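Local coordinates for FAD-binding PCMH-type domain-containing protein (Gibberella zeae, PDB 6YJO) that probably acts as an FAD-linked, oxygen-dependent oxidoreductase of oligosaccharides, carrying its flavin covalently bound in a PCMH-type fold, at residues 45-48 with 53-56; 58-61 with 65-68; 100-105 with 337-342. One frame throughout, in Å; residues are numbered along the deposited sequence.

Interaction 1: 45-48 with 53-56; sequences PYIP and QWVK
Ile47 places CG2 anti to its backbone N, with chi1 of -60° setting CG1 beside that N, an arrangement that directs CG2 at the helix backbone and CD1 at Gln53, whose own CG stands anti to its backbone N (chi1 -175°). In this FAD-linked oxidoreductase of the PCMH-type fold, the loop after helix 32-41 folds back onto the first turn of helix 52-57; the loop leads into that helix, and the two meet across a gap of four residues. Ile47, which is buried, carries the apolar part of the contact. Its CG2 sits over the helix backbone, 3.7 Å from Trp54 N, and also meets Trp54 CB at 4.1 Å. The other branch reaches further along, Ile47 CD1 standing 4.0 Å from Gln53 CG. Gln53 bends at its second torsion, which carries its amide past the isoleucine, where NE2 is hydrogen-bonded to Glu57 one turn on. On the tryptophan side the partners are carbonyls. Ile47 O lies near the ring plane at the six-membered edge, 3.8 Å from Trp54 CE3, whereas Pro48 O approaches the ring obliquely. Ser51 OG ties the turn together, taking the backbone N-H of Trp54 and also bonding to Pro48 O. Pro45 and Ile47 are held by backbone hydrogen bonds to Leu74 and Ile72, while the side chains of Ile47 and Trp54 both rest on Ile72 of strand 71-73, so the helix start is packed to the edge of the three-stranded parallel sheet. This is structural packing away from the flavin. The closest approach to the indole side chain is that of the proline carbonyl, with Pro48 O 3.5 Å from Trp54 CB.

Interaction 2: 58-61 with 65-68; sequences VKPY and LAYT. With FAD (flavin-adenine dinucleotide), chain C.
An irregular loop that contributes Tyr61 to the FAD pocket doubles back on itself, Val58 and Pro60 of one limb packing against the backbone of 65-68 on the other. Pro60 and Val58 carry the contact. The proline ring presents CG of Pro60 to Leu65 O at 3.2 Å, with CB nearly as close, and Pro60 CD lies 3.9 Å from Ala66 CB, the apolar part of the contact. Leu65 O has a proper polar partner in Ser106 OG, so the proline packs beside a carbonyl that is already hydrogen-bonded. Further out, Val58 turns CG1 anti to its backbone N (chi1 158°), and this methyl comes to 3.2 Å from Tyr67 O. Thr68 lies alongside, its hydroxyl bonded to Asn113. Tyr61, at the inner end of the first limb, points its CB away from the second and serves the cofactor instead: CE2 stands 3.4 Å from FAD C8M, the methyl carbon that carries a covalent link, and Tyr61 OH is 3.5 Å from FAD C7M. The methyl approaches the phenol ring obliquely, and the ring also meets that of His102, their planes about 35° apart. The loop bridges helix 52-57 and strand 71-73, joining the helix end to the edge of the parallel sheet.

Interaction 3: 100-105 with 337-342; sequences GGHSYG and RPYDQH. With FAD (flavin-adenine dinucleotide), chain C.
His102 and Tyr339 cross at about a right angle, joined through one straight hydrogen bond: His102 NE2 donates to Tyr339 OH at 3.1 Å and 164°, with the hydroxyl in the plane of the imidazole. The other nitrogen is spent on the flavin, His102 ND1 being bonded covalently to FAD C8M at 1.5 Å. Both nitrogens are therefore engaged, and the imidazole's rotation is fixed from two ends. Tyr339 extends toward the flavin loop with CG anti to its backbone N (chi1 -173°); its ring also makes a cation-pi contact with Arg141, which bonds to Gly100 O. Backbone amides before and after the histidine grip the pyrophosphate: Gly100 N donates to FAD O1P at 3.1 Å, Gly101 N donates to FAD O2A at 2.8 Å, and Ser103 N donates to FAD O1A at 3.2 Å. Cys162 supplies the second covalent link, making this a bicovalent flavin. FAD C9 lies at the edge of the Tyr104 ring, near its plane, 3.7 Å from Tyr104 CE1. The contact joins the loop between strands 95-98 and 116-119 to the one between helix 320-326 and strand 346-352.

From the N terminus, interaction 1 closes a short loop between helix 32-41 and helix 52-57, and interaction 2 closes the next one, between that helix and strand 71-73; the two follow in series without nesting or crossing. Interaction 3 also comes after them along the chain, yet spans over 230 residues, fastening the flavin loop to a segment leading into the seven-stranded sheet. That distant segment meets both earlier contacts: Arg337 packs on Gln53 of interaction 1, and His342 ND1 probably donates a hydrogen bond to Pro60 O of interaction 2. Interactions 2 and 3 both touch FAD, whereas interaction 1 stands farther out.

Interaction 1: 45-48 with 53-56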
# COMPACT_ATOMS: atom_id res chain seq x y z
N PRO A 45 2.98 -14.36 24.37
CA PRO A 45 2.27 -15.43 23.66
C PRO A 45 3.01 -15.81 22.38
O PRO A 45 3.38 -14.95 21.58
CB PRO A 45 0.90 -14.82 23.36
CG PRO A 45 0.72 -13.75 24.37
CD PRO A 45 2.09 -13.21 24.65
N TYR A 46 3.25 -17.11 22.21
CA TYR A 46 3.90 -17.61 21.01
C TYR A 46 3.10 -18.77 20.43
O TYR A 46 2.31 -19.41 21.13
CB TYR A 46 5.35 -18.04 21.28
CG TYR A 46 5.53 -19.27 22.15
CD1 TYR A 46 5.11 -20.52 21.73
CD2 TYR A 46 6.16 -19.17 23.38
CE1 TYR A 46 5.29 -21.64 22.52
CE2 TYR A 46 6.35 -20.29 24.18
CZ TYR A 46 5.91 -21.52 23.75
OH TYR A 46 6.09 -22.63 24.54
N ILE A 47 3.34 -19.02 19.16
CA ILE A 47 2.70 -20.18 18.46
C ILE A 47 3.69 -21.33 18.53
O ILE A 47 4.83 -21.21 18.08
CB ILE A 47 2.39 -19.81 17.01
CG1 ILE A 47 1.42 -18.62 16.94
CG2 ILE A 47 1.82 -21.02 16.28
CD1 ILE A 47 0.14 -18.82 17.73
N PRO A 48 3.27 -22.49 19.08
CA PRO A 48 4.22 -23.62 19.17
C PRO A 48 4.63 -24.11 17.80
O PRO A 48 3.81 -24.22 16.88
CB PRO A 48 3.42 -24.67 19.95
CG PRO A 48 1.99 -24.33 19.72
CD PRO A 48 1.94 -22.83 19.60
N GLN A 53 -1.67 -24.73 14.25
CA GLN A 53 -1.73 -23.28 14.06
C GLN A 53 -0.48 -22.76 13.37
O GLN A 53 -0.56 -21.80 12.59
CB GLN A 53 -1.92 -22.58 15.41
CG GLN A 53 -2.13 -21.08 15.31
CD GLN A 53 -3.27 -20.71 14.40
OE1 GLN A 53 -4.27 -21.42 14.31
NE2 GLN A 53 -3.14 -19.58 13.70
N TRP A 54 0.68 -23.37 13.64
CA TRP A 54 1.91 -22.96 12.97
C TRP A 54 1.80 -23.13 11.46
O TRP A 54 2.35 -22.32 10.70
CB TRP A 54 3.09 -23.76 13.51
CG TRP A 54 4.39 -23.46 12.80
CD1 TRP A 54 4.82 -24.00 11.62
CD2 TRP A 54 5.42 -22.56 13.23
NE1 TRP A 54 6.05 -23.49 11.28
CE2 TRP A 54 6.44 -22.60 12.25
CE3 TRP A 54 5.58 -21.72 14.34
CZ2 TRP A 54 7.61 -21.84 12.36
CZ3 TRP A 54 6.73 -20.97 14.44
CH2 TRP A 54 7.73 -21.03 13.46
N VAL A 55 1.10 -24.16 10.99
CA VAL A 55 0.98 -24.38 9.55
C VAL A 55 -0.02 -23.40 8.95
O VAL A 55 0.08 -23.06 7.77
CB VAL A 55 0.58 -25.85 9.27
CG1 VAL A 55 -0.93 -26.00 9.10
CG2 VAL A 55 1.32 -26.36 8.04
N LYS A 56 -0.99 -22.94 9.74
CA LYS A 56 -1.99 -21.98 9.27
C LYS A 56 -1.48 -20.55 9.32
O LYS A 56 -1.96 -19.71 8.56
CB LYS A 56 -3.25 -22.13 10.13
CG LYS A 56 -4.53 -21.59 9.50
CD LYS A 56 -5.73 -21.83 10.42
CE LYS A 56 -6.21 -23.27 10.39
NZ LYS A 56 -6.94 -23.62 9.14

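Interaction 2: 58-61 with 65-68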
# COMPACT_ATOMS: atom_id res chain seq x y z
N VAL A 58 1.95 -19.76 9.02
CA VAL A 58 3.09 -19.65 8.11
C VAL A 58 2.66 -19.57 6.65
O VAL A 58 3.49 -19.26 5.79
CB VAL A 58 4.02 -20.85 8.40
CG1 VAL A 58 4.93 -21.16 7.22
CG2 VAL A 58 4.85 -20.57 9.66
N LYS A 59 1.39 -19.83 6.36
CA LYS A 59 0.85 -19.71 5.01
C LYS A 59 0.78 -18.24 4.61
O LYS A 59 -0.02 -17.50 5.19
CB LYS A 59 -0.54 -20.35 4.96
CG LYS A 59 -0.88 -21.04 3.64
CD LYS A 59 -2.38 -21.07 3.41
CE LYS A 59 -2.80 -22.10 2.37
NZ LYS A 59 -4.05 -21.70 1.67
N PRO A 60 1.57 -17.78 3.64
CA PRO A 60 1.57 -16.35 3.30
C PRO A 60 0.29 -15.96 2.59
O PRO A 60 -0.50 -16.81 2.17
CB PRO A 60 2.79 -16.22 2.38
CG PRO A 60 2.78 -17.52 1.64
CD PRO A 60 2.34 -18.56 2.65
N TYR A 61 0.07 -14.65 2.44
CA TYR A 61 -0.99 -14.19 1.55
C TYR A 61 -0.66 -14.56 0.11
O TYR A 61 -1.40 -15.29 -0.55
CB TYR A 61 -1.23 -12.69 1.67
CG TYR A 61 -2.22 -12.20 0.64
CD1 TYR A 61 -3.58 -12.47 0.76
CD2 TYR A 61 -1.80 -11.49 -0.48
CE1 TYR A 61 -4.49 -12.05 -0.18
CE2 TYR A 61 -2.71 -11.06 -1.44
CZ TYR A 61 -4.05 -11.34 -1.28
OH TYR A 61 -4.97 -10.92 -2.22
N LEU A 65 5.38 -16.94 -2.47
CA LEU A 65 6.56 -16.75 -1.62
C LEU A 65 6.19 -17.11 -0.18
O LEU A 65 5.58 -16.31 0.53
CB LEU A 65 7.08 -15.32 -1.70
CG LEU A 65 7.56 -14.85 -3.07
CD1 LEU A 65 8.10 -13.43 -2.98
CD2 LEU A 65 8.60 -15.81 -3.63
N ALA A 66 6.58 -18.31 0.24
CA ALA A 66 6.42 -18.74 1.62
C ALA A 66 7.77 -18.74 2.32
O ALA A 66 8.82 -18.83 1.69
CB ALA A 66 5.79 -20.14 1.69
N TYR A 67 7.72 -18.64 3.65
CA TYR A 67 8.91 -18.67 4.48
C TYR A 67 8.56 -19.32 5.81
O TYR A 67 7.38 -19.49 6.15
CB TYR A 67 9.50 -17.27 4.68
CG TYR A 67 9.87 -16.61 3.38
CD1 TYR A 67 11.04 -16.94 2.72
CD2 TYR A 67 9.04 -15.66 2.80
CE1 TYR A 67 11.38 -16.34 1.53
CE2 TYR A 67 9.37 -15.06 1.61
CZ TYR A 67 10.54 -15.40 0.98
OH TYR A 67 10.87 -14.80 -0.21
N THR A 68 9.59 -19.68 6.57
CA THR A 68 9.43 -20.39 7.84
C THR A 68 10.17 -19.64 8.95
O THR A 68 11.38 -19.84 9.13
CB THR A 68 9.93 -21.83 7.73
OG1 THR A 68 11.22 -21.86 7.11
CG2 THR A 68 8.94 -22.64 6.90
PA FAD C . 2.19 -7.09 5.96
O1A FAD C . 2.84 -8.15 5.15
O2A FAD C . 1.70 -7.55 7.34
O5B FAD C . 3.14 -5.84 6.11
C5B FAD C . 3.81 -5.27 4.96
C4B FAD C . 5.02 -4.50 5.43
O4B FAD C . 4.68 -3.74 6.62
C3B FAD C . 6.21 -5.37 5.81
O3B FAD C . 7.44 -4.71 5.52
C2B FAD C . 6.01 -5.54 7.32
O2B FAD C . 7.23 -5.83 7.99
C1B FAD C . 5.49 -4.16 7.70
N9A FAD C . 4.71 -4.13 8.93
C8A FAD C . 3.51 -4.75 9.18
N7A FAD C . 3.05 -4.56 10.39
C5A FAD C . 4.01 -3.75 10.98
C6A FAD C . 4.11 -3.18 12.27
N6A FAD C . 3.21 -3.35 13.23
N1A FAD C . 5.20 -2.43 12.53
C2A FAD C . 6.11 -2.25 11.57
N3A FAD C . 6.12 -2.73 10.33
C4A FAD C . 5.04 -3.48 10.09
N1 FAD C . -2.25 -0.63 -1.60
C2 FAD C . -2.74 0.59 -1.98
O2 FAD C . -2.06 1.62 -1.88
N3 FAD C . -4.03 0.68 -2.48
C4 FAD C . -4.91 -0.37 -2.65
O4 FAD C . -6.03 -0.17 -3.10
C4X FAD C . -4.37 -1.66 -2.25
N5 FAD C . -5.14 -2.70 -2.38
C5X FAD C . -4.63 -3.93 -1.99
C6 FAD C . -5.41 -5.07 -2.14
C7 FAD C . -4.96 -6.32 -1.74
C7M FAD C . -5.85 -7.52 -1.91
C8 FAD C . -3.65 -6.45 -1.24
C8M FAD C . -3.11 -7.79 -0.80
C9 FAD C . -2.85 -5.32 -1.10
C9A FAD C . -3.33 -4.07 -1.48
N10 FAD C . -2.54 -2.91 -1.35
C10 FAD C . -3.03 -1.68 -1.73
C1' FAD C . -1.16 -2.98 -0.85
C2' FAD C . -1.02 -2.72 0.64
O2' FAD C . -1.11 -1.32 0.90
C3' FAD C . 0.34 -3.23 1.10
O3' FAD C . 0.45 -4.60 0.72
C4' FAD C . 0.59 -3.12 2.60
O4' FAD C . 1.92 -2.67 2.85
C5' FAD C . 0.36 -4.45 3.28
O5' FAD C . 0.25 -4.23 4.70
P FAD C . -0.13 -5.42 5.66
O1P FAD C . 0.17 -5.02 7.11
O2P FAD C . -1.51 -5.87 5.36
O3P FAD C . 0.93 -6.52 5.18

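Interaction 3: 100-105 with 337-342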
# COMPACT_ATOMS: atom_id res chain seq x y z
N GLY A 100 -1.38 -7.31 8.41
CA GLY A 100 -2.38 -7.91 7.55
C GLY A 100 -1.83 -9.05 6.71
O GLY A 100 -2.57 -9.98 6.36
N GLY A 101 -0.55 -8.99 6.38
CA GLY A 101 0.09 -10.02 5.59
C GLY A 101 -0.00 -9.85 4.09
O GLY A 101 0.34 -10.79 3.36
N HIS A 102 -0.44 -8.69 3.61
CA HIS A 102 -0.65 -8.50 2.18
C HIS A 102 0.61 -8.10 1.43
O HIS A 102 0.52 -7.77 0.24
CB HIS A 102 -1.73 -7.45 1.93
CG HIS A 102 -3.09 -8.03 1.72
ND1 HIS A 102 -3.60 -8.33 0.47
CD2 HIS A 102 -4.04 -8.40 2.60
CE1 HIS A 102 -4.81 -8.83 0.60
NE2 HIS A 102 -5.10 -8.89 1.88
N SER A 103 1.78 -8.12 2.08
CA SER A 103 3.02 -7.88 1.37
C SER A 103 3.04 -8.67 0.06
O SER A 103 2.80 -9.88 0.05
CB SER A 103 4.20 -8.30 2.25
OG SER A 103 5.41 -7.72 1.78
N TYR A 104 3.29 -7.96 -1.04
CA TYR A 104 3.42 -8.63 -2.33
C TYR A 104 4.62 -9.57 -2.38
O TYR A 104 4.73 -10.35 -3.34
CB TYR A 104 3.53 -7.60 -3.46
CG TYR A 104 2.24 -6.85 -3.77
CD1 TYR A 104 1.09 -7.04 -3.01
CD2 TYR A 104 2.18 -5.97 -4.84
CE1 TYR A 104 -0.09 -6.36 -3.31
CE2 TYR A 104 1.01 -5.29 -5.14
CZ TYR A 104 -0.12 -5.49 -4.37
OH TYR A 104 -1.28 -4.81 -4.67
N GLY A 105 5.50 -9.51 -1.39
CA GLY A 105 6.63 -10.41 -1.30
C GLY A 105 6.73 -11.07 0.06
O GLY A 105 7.79 -11.55 0.45
N ARG A 337 -9.25 -11.26 12.68
CA ARG A 337 -8.62 -12.55 12.92
C ARG A 337 -9.67 -13.57 13.37
O ARG A 337 -10.54 -13.24 14.18
CB ARG A 337 -7.53 -12.42 13.98
CG ARG A 337 -6.85 -13.71 14.36
CD ARG A 337 -5.71 -13.45 15.32
NE ARG A 337 -4.88 -14.64 15.52
CZ ARG A 337 -3.91 -15.02 14.70
NH1 ARG A 337 -3.64 -14.31 13.61
NH2 ARG A 337 -3.21 -16.11 14.96
N PRO A 338 -9.60 -14.81 12.87
CA PRO A 338 -8.58 -15.34 11.96
C PRO A 338 -8.81 -14.96 10.50
O PRO A 338 -9.96 -14.75 10.08
CB PRO A 338 -8.70 -16.85 12.15
CG PRO A 338 -10.15 -17.05 12.43
CD PRO A 338 -10.61 -15.84 13.21
N TYR A 339 -7.73 -14.89 9.73
CA TYR A 339 -7.75 -14.40 8.36
C TYR A 339 -7.05 -15.41 7.47
O TYR A 339 -5.90 -15.78 7.73
CB TYR A 339 -7.06 -13.03 8.27
CG TYR A 339 -7.16 -12.34 6.93
CD1 TYR A 339 -8.32 -11.68 6.55
CD2 TYR A 339 -6.08 -12.32 6.06
CE1 TYR A 339 -8.41 -11.03 5.34
CE2 TYR A 339 -6.16 -11.68 4.84
CZ TYR A 339 -7.33 -11.04 4.48
OH TYR A 339 -7.40 -10.40 3.27
N ASP A 340 -7.74 -15.87 6.43
CA ASP A 340 -7.23 -16.94 5.57
C ASP A 340 -7.53 -16.63 4.10
O ASP A 340 -8.12 -17.45 3.38
CB ASP A 340 -7.82 -18.29 5.99
CG ASP A 340 -6.91 -19.45 5.65
OD1 ASP A 340 -5.78 -19.51 6.19
OD2 ASP A 340 -7.32 -20.32 4.85
N GLN A 341 -7.12 -15.45 3.65
CA GLN A 341 -7.16 -15.09 2.24
C GLN A 341 -5.79 -15.30 1.62
O GLN A 341 -4.76 -15.02 2.26
CB GLN A 341 -7.58 -13.63 2.04
CG GLN A 341 -9.02 -13.34 2.39
CD GLN A 341 -10.00 -14.19 1.61
OE1 GLN A 341 -10.22 -13.97 0.42
NE2 GLN A 341 -10.59 -15.18 2.27
N HIS A 342 -5.77 -15.77 0.38
CA HIS A 342 -4.51 -16.08 -0.28
C HIS A 342 -4.67 -15.85 -1.78
O HIS A 342 -5.76 -15.96 -2.33
CB HIS A 342 -4.06 -17.52 -0.01
CG HIS A 342 -4.31 -17.96 1.40
ND1 HIS A 342 -3.55 -17.53 2.46
CD2 HIS A 342 -5.26 -18.78 1.92
CE1 HIS A 342 -4.01 -18.07 3.58
NE2 HIS A 342 -5.04 -18.84 3.27
PA FAD C . 2.19 -7.09 5.96
O1A FAD C . 2.84 -8.15 5.15
O2A FAD C . 1.70 -7.55 7.34
O5B FAD C . 3.14 -5.84 6.11
C5B FAD C . 3.81 -5.27 4.96
C4B FAD C . 5.02 -4.50 5.43
O4B FAD C . 4.68 -3.74 6.62
C3B FAD C . 6.21 -5.37 5.81
O3B FAD C . 7.44 -4.71 5.52
C2B FAD C . 6.01 -5.54 7.32
O2B FAD C . 7.23 -5.83 7.99
C1B FAD C . 5.49 -4.16 7.70
N9A FAD C . 4.71 -4.13 8.93
C8A FAD C . 3.51 -4.75 9.18
N7A FAD C . 3.05 -4.56 10.39
C5A FAD C . 4.01 -3.75 10.98
C6A FAD C . 4.11 -3.18 12.27
N6A FAD C . 3.21 -3.35 13.23
N1A FAD C . 5.20 -2.43 12.53
C2A FAD C . 6.11 -2.25 11.57
N3A FAD C . 6.12 -2.73 10.33
C4A FAD C . 5.04 -3.48 10.09
N1 FAD C . -2.25 -0.63 -1.60
C2 FAD C . -2.74 0.59 -1.98
O2 FAD C . -2.06 1.62 -1.88
N3 FAD C . -4.03 0.68 -2.48
C4 FAD C . -4.91 -0.37 -2.65
O4 FAD C . -6.03 -0.17 -3.10
C4X FAD C . -4.37 -1.66 -2.25
N5 FAD C . -5.14 -2.70 -2.38
C5X FAD C . -4.63 -3.93 -1.99
C6 FAD C . -5.41 -5.07 -2.14
C7 FAD C . -4.96 -6.32 -1.74
C7M FAD C . -5.85 -7.52 -1.91
C8 FAD C . -3.65 -6.45 -1.24
C8M FAD C . -3.11 -7.79 -0.80
C9 FAD C . -2.85 -5.32 -1.10
C9A FAD C . -3.33 -4.07 -1.48
N10 FAD C . -2.54 -2.91 -1.35
C10 FAD C . -3.03 -1.68 -1.73
C1' FAD C . -1.16 -2.98 -0.85
C2' FAD C . -1.02 -2.72 0.64
O2' FAD C . -1.11 -1.32 0.90
C3' FAD C . 0.34 -3.23 1.10
O3' FAD C . 0.45 -4.60 0.72
C4' FAD C . 0.59 -3.12 2.60
O4' FAD C . 1.92 -2.67 2.85
C5' FAD C . 0.36 -4.45 3.28
O5' FAD C . 0.25 -4.23 4.70
P FAD C . -0.13 -5.42 5.66
O1P FAD C . 0.17 -5.02 7.11
O2P FAD C . -1.51 -5.87 5.36
O3P FAD C . 0.93 -6.52 5.18